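Local coordinates for protein 2-aminomuconic 6-semialdehyde dehydrogenase (Pseudomonas sp., PDB 7BZV) that oxidises 2-aminomuconic 6-semialdehyde with NAD+ in the meta-cleavage pathway of 2-aminophenol catabolism, and depends on its tetrameric assembly to bind the cofactor, at residues B[3-8]-B[181-186]; B[11-16]-B[192-197]; B[55-60]-B[66-71]. All blocks are in the same frame, centred on the assembly; numbering follows the deposited sequence.

Contact 1: B[3-8]-B[181-186]; sequences KQYRNF and DTPGTA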
ATOM      1  N   LYS B   3      31.554 -30.929  23.349  1.00 78.98           N
ATOM      2  CA  LYS B   3      31.238 -30.075  22.216  1.00 61.00           C
ATOM      3  C   LYS B   3      32.011 -28.764  22.273  1.00 71.58           C
ATOM      4  O   LYS B   3      32.122 -28.133  23.327  1.00 56.45           O
ATOM      5  CB  LYS B   3      29.728 -29.814  22.235  1.00 57.03           C
ATOM      6  CG  LYS B   3      28.975 -29.801  20.888  1.00 55.01           C
ATOM      7  CD  LYS B   3      27.497 -30.276  21.042  1.00 60.64           C
ATOM      8  CE  LYS B   3      26.878 -29.795  22.363  1.00 89.75           C
ATOM      9  NZ  LYS B   3      25.447 -30.204  22.581  1.00 80.52           N
ATOM     10  N   GLN B   4      32.550 -28.361  21.125  1.00 68.08           N
ATOM     11  CA  GLN B   4      33.100 -27.027  20.935  1.00 58.82           C
ATOM     12  C   GLN B   4      32.115 -26.195  20.120  1.00 54.27           C
ATOM     13  O   GLN B   4      31.597 -26.660  19.099  1.00 51.85           O
ATOM     14  CB  GLN B   4      34.450 -27.054  20.213  1.00 64.65           C
ATOM     15  CG  GLN B   4      35.520 -27.923  20.855  1.00 66.02           C
ATOM     16  CD  GLN B   4      35.843 -27.495  22.270  1.00 64.37           C
ATOM     17  OE1 GLN B   4      36.346 -26.394  22.510  1.00 53.42           O
ATOM     18  NE2 GLN B   4      35.540 -28.361  23.221  1.00 59.32           N
ATOM     19  N   TYR B   5      31.853 -24.983  20.580  1.00 48.24           N
ATOM     20  CA  TYR B   5      31.069 -23.992  19.854  1.00 51.32           C
ATOM     21  C   TYR B   5      32.072 -22.912  19.447  1.00 47.25           C
ATOM     22  O   TYR B   5      32.551 -22.144  20.291  1.00 45.26           O
ATOM     23  CB  TYR B   5      29.918 -23.482  20.727  1.00 46.70           C
ATOM     24  CG  TYR B   5      28.720 -24.430  20.842  1.00 41.16           C
ATOM     25  CD1 TYR B   5      28.285 -25.178  19.756  1.00 47.78           C
ATOM     26  CD2 TYR B   5      28.030 -24.567  22.046  1.00 44.42           C
ATOM     27  CE1 TYR B   5      27.177 -26.024  19.860  1.00 47.65           C
ATOM     28  CE2 TYR B   5      26.927 -25.414  22.163  1.00 43.53           C
ATOM     29  CZ  TYR B   5      26.509 -26.143  21.063  1.00 45.50           C
ATOM     30  OH  TYR B   5      25.415 -26.991  21.156  1.00 46.71           O
ATOM     31  N   ARG B   6      32.447 -22.908  18.170  1.00 43.20           N
ATOM     32  CA  ARG B   6      33.493 -22.019  17.687  1.00 49.73           C
ATOM     33  C   ARG B   6      32.895 -20.789  17.017  1.00 50.59           C
ATOM     34  O   ARG B   6      31.697 -20.722  16.731  1.00 42.81           O
ATOM     35  CB  ARG B   6      34.418 -22.744  16.710  1.00 58.01           C
ATOM     36  CG  ARG B   6      35.161 -23.923  17.330  1.00 62.59           C
ATOM     37  CD  ARG B   6      35.880 -24.769  16.286  1.00 83.62           C
ATOM     38  NE  ARG B   6      34.982 -25.168  15.210  1.00103.95           N
ATOM     39  CZ  ARG B   6      34.306 -26.309  15.179  1.00102.39           C
ATOM     40  NH1 ARG B   6      34.441 -27.182  16.172  1.00126.21           N
ATOM     41  NH2 ARG B   6      33.499 -26.572  14.152  1.00 62.68           N
ATOM     42  N   ASN B   7      33.754 -19.802  16.784  1.00 44.13           N
ATOM     43  CA  ASN B   7      33.381 -18.654  15.980  1.00 47.69           C
ATOM     44  C   ASN B   7      33.401 -19.025  14.497  1.00 56.43           C
ATOM     45  O   ASN B   7      34.034 -20.005  14.088  1.00 46.92           O
ATOM     46  CB  ASN B   7      34.335 -17.482  16.221  1.00 55.99           C
ATOM     47  CG  ASN B   7      34.468 -17.123  17.677  1.00 54.65           C
ATOM     48  OD1 ASN B   7      33.670 -16.362  18.212  1.00 54.44           O
ATOM     49  ND2 ASN B   7      35.505 -17.652  18.329  1.00 52.36           N
ATOM     50  N   PHE B   8      32.707 -18.217  13.689  1.00 45.13           N
ATOM     51  CA  PHE B   8      32.644 -18.427  12.240  1.00 45.88           C
ATOM     52  C   PHE B   8      32.840 -17.066  11.577  1.00 48.07           C
ATOM     53  O   PHE B   8      31.944 -16.216  11.613  1.00 44.41           O
ATOM     54  CB  PHE B   8      31.315 -19.098  11.862  1.00 44.17           C
ATOM     55  CG  PHE B   8      31.237 -19.552  10.432  1.00 43.78           C
ATOM     56  CD1 PHE B   8      31.973 -20.631   9.988  1.00 44.32           C
ATOM     57  CD2 PHE B   8      30.394 -18.894   9.530  1.00 42.69           C
ATOM     58  CE1 PHE B   8      31.911 -21.042   8.661  1.00 51.28           C
ATOM     59  CE2 PHE B   8      30.325 -19.289   8.202  1.00 46.39           C
ATOM     60  CZ  PHE B   8      31.075 -20.369   7.766  1.00 48.75           C
ATOM     61  N   ASP B 181      25.032 -17.572  27.392  1.00 41.03           N
ATOM     62  CA  ASP B 181      24.350 -18.748  27.911  1.00 48.66           C
ATOM     63  C   ASP B 181      23.802 -19.649  26.819  1.00 43.14           C
ATOM     64  O   ASP B 181      23.482 -20.814  27.090  1.00 34.60           O
ATOM     65  CB  ASP B 181      23.173 -18.356  28.801  1.00 48.52           C
ATOM     66  CG  ASP B 181      23.598 -17.915  30.157  1.00 55.08           C
ATOM     67  OD1 ASP B 181      23.881 -18.761  31.020  1.00 72.66           O
ATOM     68  OD2 ASP B 181      23.647 -16.701  30.355  1.00 56.43           O
ATOM     69  N   THR B 182      23.612 -19.135  25.610  1.00 30.89           N
ATOM     70  CA  THR B 182      22.889 -19.882  24.587  1.00 36.29           C
ATOM     71  C   THR B 182      23.648 -19.803  23.271  1.00 33.58           C
ATOM     72  O   THR B 182      23.162 -19.243  22.288  1.00 31.89           O
ATOM     73  CB  THR B 182      21.449 -19.367  24.488  1.00 32.33           C
ATOM     74  OG1 THR B 182      21.429 -17.942  24.286  1.00 33.69           O
ATOM     75  CG2 THR B 182      20.749 -19.652  25.772  1.00 33.76           C
ATOM     76  N   PRO B 183      24.846 -20.406  23.212  1.00 38.50           N
ATOM     77  CA  PRO B 183      25.651 -20.342  21.975  1.00 37.48           C
ATOM     78  C   PRO B 183      25.269 -21.348  20.899  1.00 31.39           C
ATOM     79  O   PRO B 183      25.677 -21.181  19.737  1.00 34.20           O
ATOM     80  CB  PRO B 183      27.076 -20.624  22.481  1.00 37.47           C
ATOM     81  CG  PRO B 183      26.832 -21.573  23.691  1.00 32.09           C
ATOM     82  CD  PRO B 183      25.593 -21.015  24.344  1.00 38.44           C
ATOM     83  N   GLY B 184      24.524 -22.389  21.237  1.00 31.73           N
ATOM     84  CA  GLY B 184      24.375 -23.540  20.361  1.00 42.56           C
ATOM     85  C   GLY B 184      23.639 -23.330  19.053  1.00 32.46           C
ATOM     86  O   GLY B 184      24.179 -23.594  17.971  1.00 36.31           O
ATOM     87  N   THR B 185      22.389 -22.890  19.128  1.00 32.05           N
ATOM     88  CA  THR B 185      21.636 -22.784  17.885  1.00 26.90           C
ATOM     89  C   THR B 185      22.274 -21.762  16.958  1.00 25.68           C
ATOM     90  O   THR B 185      22.192 -21.909  15.733  1.00 33.76           O
ATOM     91  CB  THR B 185      20.149 -22.481  18.153  1.00 27.62           C
ATOM     92  OG1 THR B 185      19.974 -21.428  19.094  1.00 29.12           O
ATOM     93  CG2 THR B 185      19.475 -23.749  18.734  1.00 34.48           C
ATOM     94  N   ALA B 186      22.938 -20.740  17.514  1.00 29.09           N
ATOM     95  CA  ALA B 186      23.606 -19.765  16.658  1.00 32.86           C
ATOM     96  C   ALA B 186      24.768 -20.408  15.931  1.00 35.93           C
ATOM     97  O   ALA B 186      25.007 -20.124  14.749  1.00 31.80           O
ATOM     98  CB  ALA B 186      24.105 -18.564  17.475  1.00 29.31           C
TER
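The first turn of helix 184-196 meets strand 3-9, the first strand of the chain, where Tyr5 lays its ring over Gly184 and meets Pro183 at its CD2 side. Tyr5 is the one residue of 3-8 that touches the other segment, through its ring and hydroxyl. One face of the ring sits over the backbone of Gly184. The CA of Gly184 is 3.7 Å from the ring centroid and 23° off the ring normal, a CH-pi contact. It is displaced toward the phenol end of the ring, and CZ of Tyr5 is the nearest atom to CA of Gly184, at 3.4 Å. CD2 of Tyr5 lies 3.6 Å from CG of Pro183, and the two side chains cross at about a right angle. Tyr5 has CG anti to its own carbonyl carbon (chi1 -77°), and this turns the ring toward Pro183 and Gly184. The elements joined belong to the aldehyde dehydrogenase fold: a four-stranded sheet near the N terminus, and a helix that follows strand 173-177 of the larger eight-stranded sheet. Backbone bonds to Val33 and His35 hold Tyr5 in the smaller sheet. Gly184 N is bonded to Asp90 OD2, from helix 80-91. Glycine suits the position under the ring, because a CB on residue 184 would stand 2.9 Å from OH of Tyr5, a clash. All three touching residues are buried.

Contact 2: B[11-16]-B[192-197]; sequences GKWVES and VMEAVG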
ATOM      1  N   GLY B  11      33.919 -17.362   6.503  1.00 42.18           N
ATOM      2  CA  GLY B  11      33.873 -18.722   6.021  1.00 52.51           C
ATOM      3  C   GLY B  11      34.745 -19.704   6.767  1.00 53.65           C
ATOM      4  O   GLY B  11      34.798 -20.875   6.370  1.00 52.95           O
ATOM      5  N   LYS B  12      35.408 -19.283   7.846  1.00 47.75           N
ATOM      6  CA  LYS B  12      36.348 -20.136   8.567  1.00 55.49           C
ATOM      7  C   LYS B  12      35.932 -20.235  10.026  1.00 56.80           C
ATOM      8  O   LYS B  12      35.555 -19.232  10.643  1.00 51.72           O
ATOM      9  CB  LYS B  12      37.791 -19.596   8.454  1.00 55.13           C
ATOM     10  CG  LYS B  12      38.291 -19.417   7.006  1.00 64.06           C
ATOM     11  CD  LYS B  12      39.645 -18.722   6.938  1.00 76.54           C
ATOM     12  CE  LYS B  12      39.697 -17.694   5.805  1.00 96.56           C
ATOM     13  NZ  LYS B  12      40.039 -16.317   6.281  1.00 95.78           N
ATOM     14  N   TRP B  13      35.973 -21.449  10.556  1.00 48.62           N
ATOM     15  CA  TRP B  13      35.857 -21.653  11.990  1.00 56.61           C
ATOM     16  C   TRP B  13      37.134 -21.204  12.695  1.00 51.92           C
ATOM     17  O   TRP B  13      38.246 -21.420  12.213  1.00 60.16           O
ATOM     18  CB  TRP B  13      35.553 -23.122  12.267  1.00 49.99           C
ATOM     19  CG  TRP B  13      34.287 -23.575  11.562  1.00 55.36           C
ATOM     20  CD1 TRP B  13      34.198 -24.252  10.375  1.00 64.27           C
ATOM     21  CD2 TRP B  13      32.928 -23.348  11.994  1.00 52.62           C
ATOM     22  NE1 TRP B  13      32.874 -24.481  10.058  1.00 55.08           N
ATOM     23  CE2 TRP B  13      32.078 -23.930  11.031  1.00 51.29           C
ATOM     24  CE3 TRP B  13      32.356 -22.716  13.105  1.00 69.67           C
ATOM     25  CZ2 TRP B  13      30.681 -23.898  11.148  1.00 57.86           C
ATOM     26  CZ3 TRP B  13      30.972 -22.688  13.224  1.00 61.56           C
ATOM     27  CH2 TRP B  13      30.150 -23.278  12.252  1.00 49.68           C
ATOM     28  N   VAL B  14      36.961 -20.539  13.833  1.00 52.91           N
ATOM     29  CA  VAL B  14      38.036 -19.838  14.521  1.00 52.64           C
ATOM     30  C   VAL B  14      37.890 -20.143  16.004  1.00 60.91           C
ATOM     31  O   VAL B  14      36.834 -19.878  16.595  1.00 55.90           O
ATOM     32  CB  VAL B  14      37.978 -18.316  14.281  1.00 66.88           C
ATOM     33  CG1 VAL B  14      39.118 -17.615  15.012  1.00 60.08           C
ATOM     34  CG2 VAL B  14      37.996 -18.004  12.781  1.00 61.65           C
ATOM     35  N   GLU B  15      38.937 -20.701  16.598  1.00 52.40           N
ATOM     36  CA  GLU B  15      39.010 -20.992  18.021  1.00 53.81           C
ATOM     37  C   GLU B  15      39.729 -19.862  18.754  1.00 57.41           C
ATOM     38  O   GLU B  15      40.268 -18.933  18.143  1.00 53.40           O
ATOM     39  CB  GLU B  15      39.721 -22.327  18.247  1.00 56.75           C
ATOM     40  CG  GLU B  15      38.955 -23.517  17.661  1.00 62.12           C
ATOM     41  CD  GLU B  15      39.674 -24.844  17.872  1.00 73.80           C
ATOM     42  OE1 GLU B  15      39.165 -25.894  17.426  1.00 75.99           O
ATOM     43  OE2 GLU B  15      40.755 -24.846  18.493  1.00 82.60           O
ATOM     44  N   SER B  16      39.752 -19.960  20.084  1.00 60.48           N
ATOM     45  CA  SER B  16      40.261 -18.863  20.893  1.00 64.38           C
ATOM     46  C   SER B  16      41.079 -19.355  22.077  1.00 73.97           C
ATOM     47  O   SER B  16      40.803 -20.410  22.652  1.00 63.49           O
ATOM     48  CB  SER B  16      39.122 -17.989  21.425  1.00 56.21           C
ATOM     49  OG  SER B  16      39.609 -16.928  22.228  1.00 69.10           O
ATOM     50  N   VAL B 192      24.628 -24.166   9.027  1.00 36.93           N
ATOM     51  CA  VAL B 192      23.648 -24.180   7.947  1.00 36.23           C
ATOM     52  C   VAL B 192      24.046 -23.206   6.847  1.00 35.14           C
ATOM     53  O   VAL B 192      23.977 -23.531   5.649  1.00 42.39           O
ATOM     54  CB  VAL B 192      22.250 -23.863   8.500  1.00 32.12           C
ATOM     55  CG1 VAL B 192      21.268 -23.573   7.344  1.00 36.43           C
ATOM     56  CG2 VAL B 192      21.763 -24.992   9.337  1.00 33.82           C
ATOM     57  N   MET B 193      24.448 -21.992   7.233  1.00 38.63           N
ATOM     58  CA  MET B 193      24.871 -21.028   6.234  1.00 39.61           C
ATOM     59  C   MET B 193      25.987 -21.611   5.380  1.00 45.55           C
ATOM     60  O   MET B 193      25.980 -21.510   4.156  1.00 37.98           O
ATOM     61  CB  MET B 193      25.329 -19.737   6.896  1.00 36.69           C
ATOM     62  CG  MET B 193      24.236 -19.151   7.776  1.00 39.69           C
ATOM     63  SD  MET B 193      23.039 -18.464   6.545  1.00 38.04           S
ATOM     64  CE  MET B 193      21.778 -18.011   7.828  1.00 30.66           C
ATOM     65  N   GLU B 194      26.949 -22.263   6.014  1.00 38.49           N
ATOM     66  CA  GLU B 194      28.058 -22.846   5.276  1.00 40.69           C
ATOM     67  C   GLU B 194      27.569 -23.979   4.394  1.00 45.09           C
ATOM     68  O   GLU B 194      28.019 -24.107   3.253  1.00 41.85           O
ATOM     69  CB  GLU B 194      29.115 -23.323   6.277  1.00 42.94           C
ATOM     70  CG  GLU B 194      30.198 -24.182   5.682  1.00 49.22           C
ATOM     71  CD  GLU B 194      31.134 -24.686   6.759  1.00 54.80           C
ATOM     72  OE1 GLU B 194      30.674 -25.446   7.642  1.00 53.38           O
ATOM     73  OE2 GLU B 194      32.314 -24.291   6.744  1.00 59.64           O
ATOM     74  N   ALA B 195      26.632 -24.799   4.896  1.00 43.65           N
ATOM     75  CA  ALA B 195      26.186 -25.967   4.133  1.00 46.55           C
ATOM     76  C   ALA B 195      25.464 -25.570   2.851  1.00 53.69           C
ATOM     77  O   ALA B 195      25.675 -26.187   1.802  1.00 45.04           O
ATOM     78  CB  ALA B 195      25.281 -26.855   4.981  1.00 42.05           C
ATOM     79  N   VAL B 196      24.599 -24.551   2.906  1.00 43.83           N
ATOM     80  CA  VAL B 196      23.848 -24.194   1.708  1.00 38.52           C
ATOM     81  C   VAL B 196      24.674 -23.351   0.754  1.00 34.46           C
ATOM     82  O   VAL B 196      24.255 -23.125  -0.386  1.00 46.57           O
ATOM     83  CB  VAL B 196      22.541 -23.447   2.029  1.00 43.93           C
ATOM     84  CG1 VAL B 196      21.655 -24.293   2.913  1.00 38.87           C
ATOM     85  CG2 VAL B 196      22.827 -22.118   2.693  1.00 62.97           C
ATOM     86  N   GLY B 197      25.806 -22.840   1.204  1.00 37.86           N
ATOM     87  CA  GLY B 197      26.703 -22.113   0.341  1.00 47.73           C
ATOM     88  C   GLY B 197      26.621 -20.609   0.423  1.00 43.30           C
ATOM     89  O   GLY B 197      27.056 -19.938  -0.516  1.00 40.92           O
TER
HETATM   90  O   HOH W   1      33.206 -22.115   4.974  1.00 57.37           O
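Gly11 reaches Glu194 of helix 184-196 through a water. Its backbone has positive phi, a conformation glycine adopts easily, in the turn between strands 3-9 and 12-14. The water lies between O of Gly11 and OE2 of Glu194, 2.9 Å from that OE2; its leg to Gly11 is modelled suspiciously short. Two residues on, Trp13 makes the direct contact. The NE1-H of its indole points between the two carboxylate oxygens of Glu194. NE1 of Trp13 is 3.4 Å from OE1 of Glu194 and equally far from OE2, and both bonds are weak. The bond to OE1 is the straighter, at 148°, and OE1 lies in the indole plane at its edge. OE2 comes in obliquely. The carboxylate and ring planes are 66° apart. Glu194 reaches across because CG stands anti to the backbone N (chi1 169°) and the chain runs on extended. The indole also lies on Thr187, Ala190 and Glu191 of the same helix, and its ring meets that of Phe8. The helix ends just beyond in a Schellman motif, with Gly197 as its C' residue. With an alanine in place of Trp13, the Glu194 carboxylate would probably lose its indole donor, and a gap would open against the helix. The bifurcated N-H and the bridging water thus give a polar surface link in which neither direct bond is strong.

Contact 3: B[55-60]-B[66-71]; sequences GEWGRT and VDWLRR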
ATOM      1  N   GLY B  55      31.595  -8.661  -3.239  1.00 38.54           N
ATOM      2  CA  GLY B  55      31.594  -9.866  -4.042  1.00 41.37           C
ATOM      3  C   GLY B  55      30.210 -10.356  -4.424  1.00 42.35           C
ATOM      4  O   GLY B  55      29.291  -9.557  -4.618  1.00 38.90           O
ATOM      5  N   GLU B  56      30.085 -11.684  -4.512  1.00 35.12           N
ATOM      6  CA  GLU B  56      28.867 -12.359  -4.942  1.00 41.86           C
ATOM      7  C   GLU B  56      27.627 -11.844  -4.215  1.00 42.95           C
ATOM      8  O   GLU B  56      26.608 -11.563  -4.846  1.00 37.75           O
ATOM      9  CB  GLU B  56      29.015 -13.865  -4.706  1.00 37.63           C
ATOM     10  CG  GLU B  56      27.829 -14.694  -5.213  1.00 51.47           C
ATOM     11  CD  GLU B  56      28.010 -16.203  -5.034  1.00 45.81           C
ATOM     12  OE1 GLU B  56      29.144 -16.654  -4.883  1.00 42.07           O
ATOM     13  OE2 GLU B  56      27.010 -16.954  -5.055  1.00 57.73           O
ATOM     14  N   TRP B  57      27.684 -11.735  -2.883  1.00 30.26           N
ATOM     15  CA  TRP B  57      26.498 -11.325  -2.125  1.00 36.92           C
ATOM     16  C   TRP B  57      26.026  -9.936  -2.552  1.00 33.89           C
ATOM     17  O   TRP B  57      24.818  -9.680  -2.655  1.00 33.18           O
ATOM     18  CB  TRP B  57      26.797 -11.356  -0.625  1.00 31.99           C
ATOM     19  CG  TRP B  57      25.533 -11.297   0.248  1.00 29.79           C
ATOM     20  CD1 TRP B  57      25.173 -10.299   1.099  1.00 29.56           C
ATOM     21  CD2 TRP B  57      24.495 -12.282   0.330  1.00 29.83           C
ATOM     22  NE1 TRP B  57      23.971 -10.582   1.683  1.00 28.45           N
ATOM     23  CE2 TRP B  57      23.548 -11.810   1.253  1.00 27.67           C
ATOM     24  CE3 TRP B  57      24.291 -13.530  -0.267  1.00 32.60           C
ATOM     25  CZ2 TRP B  57      22.407 -12.536   1.593  1.00 31.26           C
ATOM     26  CZ3 TRP B  57      23.162 -14.253   0.072  1.00 27.15           C
ATOM     27  CH2 TRP B  57      22.234 -13.757   0.991  1.00 28.88           C
ATOM     28  N   GLY B  58      26.974  -9.034  -2.819  1.00 32.07           N
ATOM     29  CA  GLY B  58      26.656  -7.682  -3.223  1.00 35.23           C
ATOM     30  C   GLY B  58      26.030  -7.610  -4.583  1.00 37.17           C
ATOM     31  O   GLY B  58      25.430  -6.592  -4.927  1.00 36.24           O
ATOM     32  N   ARG B  59      26.145  -8.673  -5.361  1.00 35.32           N
ATOM     33  CA  ARG B  59      25.537  -8.721  -6.672  1.00 38.01           C
ATOM     34  C   ARG B  59      24.261  -9.555  -6.702  1.00 42.50           C
ATOM     35  O   ARG B  59      23.707  -9.738  -7.781  1.00 34.45           O
ATOM     36  CB  ARG B  59      26.534  -9.284  -7.700  1.00 46.68           C
ATOM     37  CG  ARG B  59      27.776  -8.424  -7.906  1.00 65.05           C
ATOM     38  CD  ARG B  59      28.720  -9.002  -8.956  1.00 62.03           C
ATOM     39  NE  ARG B  59      29.046 -10.420  -8.761  1.00 62.55           N
ATOM     40  CZ  ARG B  59      30.152 -10.856  -8.159  1.00 64.66           C
ATOM     41  NH1 ARG B  59      31.040  -9.986  -7.682  1.00 48.34           N
ATOM     42  NH2 ARG B  59      30.381 -12.165  -8.039  1.00 52.90           N
ATOM     43  N   THR B  60      23.794 -10.093  -5.571  1.00 34.07           N
ATOM     44  CA  THR B  60      22.566 -10.889  -5.600  1.00 41.84           C
ATOM     45  C   THR B  60      21.367 -10.024  -5.955  1.00 29.69           C
ATOM     46  O   THR B  60      21.267  -8.866  -5.547  1.00 35.44           O
ATOM     47  CB  THR B  60      22.278 -11.554  -4.255  1.00 29.66           C
ATOM     48  OG1 THR B  60      22.201 -10.549  -3.242  1.00 35.94           O
ATOM     49  CG2 THR B  60      23.366 -12.592  -3.933  1.00 36.44           C
ATOM     50  N   VAL B  66      15.622 -14.313  -1.996  1.00 25.42           N
ATOM     51  CA  VAL B  66      14.434 -15.085  -1.666  1.00 27.32           C
ATOM     52  C   VAL B  66      14.798 -16.561  -1.624  1.00 25.03           C
ATOM     53  O   VAL B  66      14.538 -17.262  -0.634  1.00 26.30           O
ATOM     54  CB  VAL B  66      13.303 -14.806  -2.676  1.00 23.56           C
ATOM     55  CG1 VAL B  66      12.182 -15.842  -2.472  1.00 28.34           C
ATOM     56  CG2 VAL B  66      12.733 -13.374  -2.518  1.00 23.36           C
ATOM     57  N   ASP B  67      15.444 -17.045  -2.687  1.00 25.22           N
ATOM     58  CA  ASP B  67      15.828 -18.452  -2.761  1.00 30.08           C
ATOM     59  C   ASP B  67      16.825 -18.823  -1.659  1.00 33.07           C
ATOM     60  O   ASP B  67      16.719 -19.891  -1.054  1.00 26.31           O
ATOM     61  CB  ASP B  67      16.428 -18.761  -4.137  1.00 41.24           C
ATOM     62  CG  ASP B  67      15.391 -18.750  -5.259  1.00 68.61           C
ATOM     63  OD1 ASP B  67      14.187 -18.669  -4.957  1.00 72.99           O
ATOM     64  OD2 ASP B  67      15.777 -18.801  -6.451  1.00 80.25           O
ATOM     65  N   TRP B  68      17.827 -17.975  -1.409  1.00 30.90           N
ATOM     66  CA  TRP B  68      18.777 -18.269  -0.334  1.00 29.72           C
ATOM     67  C   TRP B  68      18.049 -18.433   0.990  1.00 25.96           C
ATOM     68  O   TRP B  68      18.311 -19.371   1.746  1.00 30.38           O
ATOM     69  CB  TRP B  68      19.813 -17.144  -0.212  1.00 34.23           C
ATOM     70  CG  TRP B  68      20.969 -17.170  -1.166  1.00 39.76           C
ATOM     71  CD1 TRP B  68      21.297 -16.205  -2.082  1.00 32.15           C
ATOM     72  CD2 TRP B  68      21.969 -18.175  -1.268  1.00 34.07           C
ATOM     73  NE1 TRP B  68      22.425 -16.570  -2.774  1.00 37.61           N
ATOM     74  CE2 TRP B  68      22.871 -17.767  -2.281  1.00 41.38           C
ATOM     75  CE3 TRP B  68      22.192 -19.383  -0.605  1.00 38.35           C
ATOM     76  CZ2 TRP B  68      23.977 -18.520  -2.641  1.00 38.89           C
ATOM     77  CZ3 TRP B  68      23.290 -20.127  -0.963  1.00 47.90           C
ATOM     78  CH2 TRP B  68      24.159 -19.703  -1.981  1.00 58.46           C
ATOM     79  N   LEU B  69      17.114 -17.511   1.286  1.00 27.14           N
ATOM     80  CA  LEU B  69      16.401 -17.562   2.560  1.00 25.06           C
ATOM     81  C   LEU B  69      15.634 -18.870   2.682  1.00 31.68           C
ATOM     82  O   LEU B  69      15.552 -19.457   3.765  1.00 26.67           O
ATOM     83  CB  LEU B  69      15.428 -16.377   2.696  1.00 21.22           C
ATOM     84  CG  LEU B  69      16.081 -15.000   2.806  1.00 32.09           C
ATOM     85  CD1 LEU B  69      14.983 -13.930   2.664  1.00 29.09           C
ATOM     86  CD2 LEU B  69      16.786 -14.847   4.092  1.00 37.21           C
ATOM     87  N   ARG B  70      15.050 -19.329   1.574  1.00 27.81           N
ATOM     88  CA  ARG B  70      14.323 -20.594   1.589  1.00 30.37           C
ATOM     89  C   ARG B  70      15.275 -21.787   1.689  1.00 29.38           C
ATOM     90  O   ARG B  70      14.961 -22.779   2.352  1.00 34.98           O
ATOM     91  CB  ARG B  70      13.436 -20.673   0.344  1.00 30.46           C
ATOM     92  CG  ARG B  70      12.227 -19.771   0.444  1.00 24.35           C
ATOM     93  CD  ARG B  70      11.455 -19.611  -0.902  1.00 26.12           C
ATOM     94  NE  ARG B  70      10.298 -18.730  -0.755  1.00 27.92           N
ATOM     95  CZ  ARG B  70       9.616 -18.202  -1.773  1.00 26.94           C
ATOM     96  NH1 ARG B  70       9.955 -18.466  -3.038  1.00 31.61           N
ATOM     97  NH2 ARG B  70       8.596 -17.415  -1.527  1.00 24.42           N
ATOM     98  N   ARG B  71      16.445 -21.718   1.041  1.00 32.94           N
ATOM     99  CA  ARG B  71      17.412 -22.810   1.174  1.00 32.46           C
ATOM    100  C   ARG B  71      17.913 -22.909   2.604  1.00 36.90           C
ATOM    101  O   ARG B  71      18.093 -24.013   3.131  1.00 33.21           O
ATOM    102  CB  ARG B  71      18.574 -22.608   0.206  1.00 44.39           C
ATOM    103  CG  ARG B  71      18.107 -22.417  -1.223  1.00 67.56           C
ATOM    104  CD  ARG B  71      18.892 -23.268  -2.178  1.00 76.18           C
ATOM    105  NE  ARG B  71      20.182 -22.673  -2.510  1.00 76.82           N
ATOM    106  CZ  ARG B  71      21.357 -23.185  -2.163  1.00 90.69           C
ATOM    107  NH1 ARG B  71      21.413 -24.315  -1.463  1.00 77.04           N
ATOM    108  NH2 ARG B  71      22.477 -22.571  -2.528  1.00104.50           N
TER
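Trp68 presents one face of its indole to the six-membered ring of Trp57. CZ3 of Trp57 is the atom that lies over it, 3.5 Å from CD1 of Trp68. The two rings meet obliquely. The centroids of the Trp57 six-membered ring and the Trp68 five-membered ring are 5.1 Å apart, and their planes make 55°. The two side chains slide past each other in opposite directions. Trp57 extends with CG anti to its backbone N (chi1 -165°), which carries its six-membered ring out to the helix. Two neighbours come to the Trp68 indole more loosely. OE2 of Glu56 lies near the ring plane at the edge, 4.2 Å from CZ2 of Trp68. CG2 of Thr60 approaches obliquely, 4.2 Å from NE1 of Trp68. The contact folds the loop after helix 39-52 back against helix 62-78, which follows it. Within the loop, Trp57 O accepts from both Thr60 N and Thr60 OG1, the hydroxyl at 2.8 Å, so the turn carrying Trp57 is pinned. Trp57 NE1 is bonded to Asn172 O, outside the contact, and Pro199, Val202 and Leu168 also pack on its side chain. On the other partner, Ile198 touches Trp68. The link between loop and helix is therefore mainly apolar and aromatic. The indole N-H of Trp57 is spent elsewhere, and the nearby Glu56 carboxylate adds only a distant edge approach.

Overall arrangement
From the N terminus, strand 3-9 comes first and closes contact 1 on the start of helix 184-196. The chain turns into strand 12-14, which closes contact 2 near the end of the same helix. The segments of these two contacts alternate along the chain, so their long loops cross. Together they tie two neighbouring strands of the N-terminal sheet to one helix, and their centres are 12 Å apart. Contact 3 closes a short local loop, 55-60 onto 66-71, lying within both long ones. It touches contact 2 where Trp68 and Arg71 meet Val196, but its nearest atoms are about 12 Å from contact 1.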